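PDB 1P0Z: sensor kinase citA from Klebsiella pneumoniae, which senses citrate with its periplasmic domain, the part in this structure, and probably activates the response regulator CitB by phosphorylation to induce citrate fermentation. Local coordinates for residues S48-I53 with V121-E126. Numbering follows the deposited sequence.
Sequences SDATYI and VGYTIE
Y52 and G122 form an antiparallel hydrogen-bonded pair, with G122 N giving a nearly straight bond to Y52 O at 2.9 Å, and beside it I53 and V121 make the non-hydrogen-bonded pair. In the return direction G122 O takes two amides, Y52 N at 3.2 Å and, through a weak, bent bond, T51 N; with T51 and Y52 both facing G122, this is a classic beta bulge. Past the bulge the side chain of T51 continues the pairing: its OG1, lying beside its own backbone N and anti to the carbonyl carbon, accepts T124 N at 2.9 Å in a bond of 169°. The Y52 ring lies face-on over the backbone of G122, whose CA sits 3.8 Å from the ring centroid, 20° off the normal, a CH-pi contact. In this PAS-like periplasmic sensor domain the pair joins strands 52-57 and 115-124 of the antiparallel sheet, and the Y52 face borders the citrate pocket: the Y52 side chain touches R103, a citrate-binding residue, and lies close to a bound citrate anion, while its OH bonds to S101. Y123 projects from the other face of the sheet, towards helix 6-20, with A50 CA over its ring, 3.7 Å from the centroid. At the ring's rim Y123 OH donates to D49 OD1 at 2.7 Å, meeting it from above the carboxylate plane, with carboxylate and ring planes 84° apart. R11 forms a salt bridge with the same OD1, and Q15 hydrogen-bonds to Y123 OH. Next to the ring, A50 CB packs 3.6 Å from V121 CG1, while A50 N bonds to S48 OG in an ST turn following helix 34-47, and that OG also hydrogen-bonds to Q15 of helix 6-20.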
loop_
_atom_site.group_PDB
_atom_site.type_symbol
_atom_site.label_atom_id
_atom_site.label_comp_id
_atom_site.label_asym_id
_atom_site.label_seq_id
_atom_site.Cartn_x
_atom_site.Cartn_y
_atom_site.Cartn_z
ATOM N N SER A 48 -6.515 -9.859 5.888
ATOM C CA SER A 48 -5.403 -10.284 5.006
ATOM C C SER A 48 -4.299 -10.927 5.852
ATOM O O SER A 48 -4.218 -10.661 7.054
ATOM C CB SER A 48 -4.792 -9.042 4.339
ATOM O OG SER A 48 -3.668 -9.399 3.564
ATOM N N ASP A 49 -3.463 -11.751 5.235
ATOM C CA ASP A 49 -2.322 -12.316 5.947
ATOM C C ASP A 49 -1.120 -11.383 5.739
ATOM O O ASP A 49 -0.029 -11.635 6.245
ATOM C CB ASP A 49 -1.997 -13.767 5.503
ATOM C CG ASP A 49 -1.738 -13.904 4.024
ATOM O OD1 ASP A 49 -2.143 -13.022 3.240
ATOM O OD2 ASP A 49 -1.128 -14.933 3.644
ATOM N N ALA A 50 -1.322 -10.267 5.040
ATOM C CA ALA A 50 -0.206 -9.316 4.872
ATOM C C ALA A 50 0.282 -8.768 6.222
ATOM O O ALA A 50 -0.470 -8.647 7.216
ATOM C CB ALA A 50 -0.636 -8.145 3.986
ATOM N N THR A 51 1.552 -8.392 6.273
ATOM C CA THR A 51 2.117 -7.810 7.489
ATOM C C THR A 51 1.553 -6.420 7.740
ATOM O O THR A 51 1.278 -6.033 8.897
ATOM C CB THR A 51 3.646 -7.646 7.377
ATOM O OG1 THR A 51 4.217 -8.894 7.043
ATOM C CG2 THR A 51 4.249 -7.202 8.724
ATOM N N TYR A 52 1.370 -5.661 6.664
ATOM C CA TYR A 52 0.887 -4.306 6.801
ATOM C C TYR A 52 0.254 -3.784 5.531
ATOM O O TYR A 52 0.416 -4.356 4.452
ATOM C CB TYR A 52 2.062 -3.350 7.180
ATOM C CG TYR A 52 3.160 -3.232 6.122
ATOM C CD1 TYR A 52 3.016 -2.390 5.020
ATOM C CD2 TYR A 52 4.340 -3.981 6.230
ATOM C CE1 TYR A 52 4.011 -2.297 4.037
ATOM C CE2 TYR A 52 5.345 -3.875 5.283
ATOM C CZ TYR A 52 5.163 -3.026 4.172
ATOM O OH TYR A 52 6.118 -2.916 3.192
ATOM N N ILE A 53 -0.448 -2.657 5.678
ATOM C CA ILE A 53 -0.995 -1.952 4.531
ATOM C C ILE A 53 -0.750 -0.481 4.849
ATOM O O ILE A 53 -1.053 -0.026 5.957
ATOM C CB ILE A 53 -2.524 -2.145 4.367
ATOM C CG1 ILE A 53 -2.827 -3.626 4.182
ATOM C CG2 ILE A 53 -3.016 -1.297 3.179
ATOM C CD1 ILE A 53 -4.333 -3.955 4.119
ATOM N N VAL A 121 0.726 -2.921 -0.024
ATOM C CA VAL A 121 0.421 -4.067 0.829
ATOM C C VAL A 121 1.754 -4.797 0.974
ATOM O O VAL A 121 2.367 -5.177 -0.012
ATOM C CB VAL A 121 -0.627 -4.978 0.164
ATOM C CG1 VAL A 121 -0.771 -6.267 0.932
ATOM C CG2 VAL A 121 -1.976 -4.202 0.061
ATOM N N GLY A 122 2.177 -5.010 2.205
ATOM C CA GLY A 122 3.496 -5.595 2.402
ATOM C C GLY A 122 3.566 -6.848 3.249
ATOM O O GLY A 122 2.758 -7.053 4.159
ATOM N N TYR A 123 4.556 -7.677 2.898
ATOM C CA TYR A 123 4.830 -8.932 3.622
ATOM C C TYR A 123 6.296 -8.919 4.054
ATOM O O TYR A 123 7.188 -8.916 3.214
ATOM C CB TYR A 123 4.619 -10.156 2.730
ATOM C CG TYR A 123 3.168 -10.464 2.428
ATOM C CD1 TYR A 123 2.452 -9.707 1.500
ATOM C CD2 TYR A 123 2.528 -11.526 3.060
ATOM C CE1 TYR A 123 1.106 -10.007 1.195
ATOM C CE2 TYR A 123 1.186 -11.842 2.778
ATOM C CZ TYR A 123 0.486 -11.065 1.840
ATOM O OH TYR A 123 -0.826 -11.363 1.613
ATOM N N THR A 124 6.573 -8.856 5.354
ATOM C CA THR A 124 7.971 -8.838 5.789
ATOM C C THR A 124 8.538 -10.259 5.638
ATOM O O THR A 124 8.026 -11.220 6.210
ATOM C CB THR A 124 8.077 -8.346 7.239
ATOM O OG1 THR A 124 7.700 -6.966 7.265
ATOM C CG2 THR A 124 9.525 -8.523 7.784
ATOM N N ILE A 125 9.626 -10.349 4.897
ATOM C CA ILE A 125 10.213 -11.603 4.517
ATOM C C ILE A 125 10.614 -12.555 5.610
ATOM O O ILE A 125 10.348 -13.771 5.524
ATOM C CB ILE A 125 11.366 -11.326 3.500
ATOM C CG1 ILE A 125 10.729 -10.782 2.192
ATOM C CG2 ILE A 125 12.080 -12.621 3.127
ATOM C CD1 ILE A 125 11.724 -10.176 1.196
ATOM N N GLU A 126 11.189 -12.015 6.655
ATOM C CA GLU A 126 11.630 -12.877 7.710
ATOM C C GLU A 126 10.469 -13.571 8.378
ATOM O O GLU A 126 10.671 -14.637 8.958
ATOM C CB GLU A 126 12.482 -12.072 8.707
ATOM C CG GLU A 126 12.312 -12.434 10.181
ATOM C CD GLU A 126 11.166 -11.654 10.826
ATOM O OE1 GLU A 126 11.197 -10.401 10.824
ATOM O OE2 GLU A 126 10.229 -12.289 11.334
#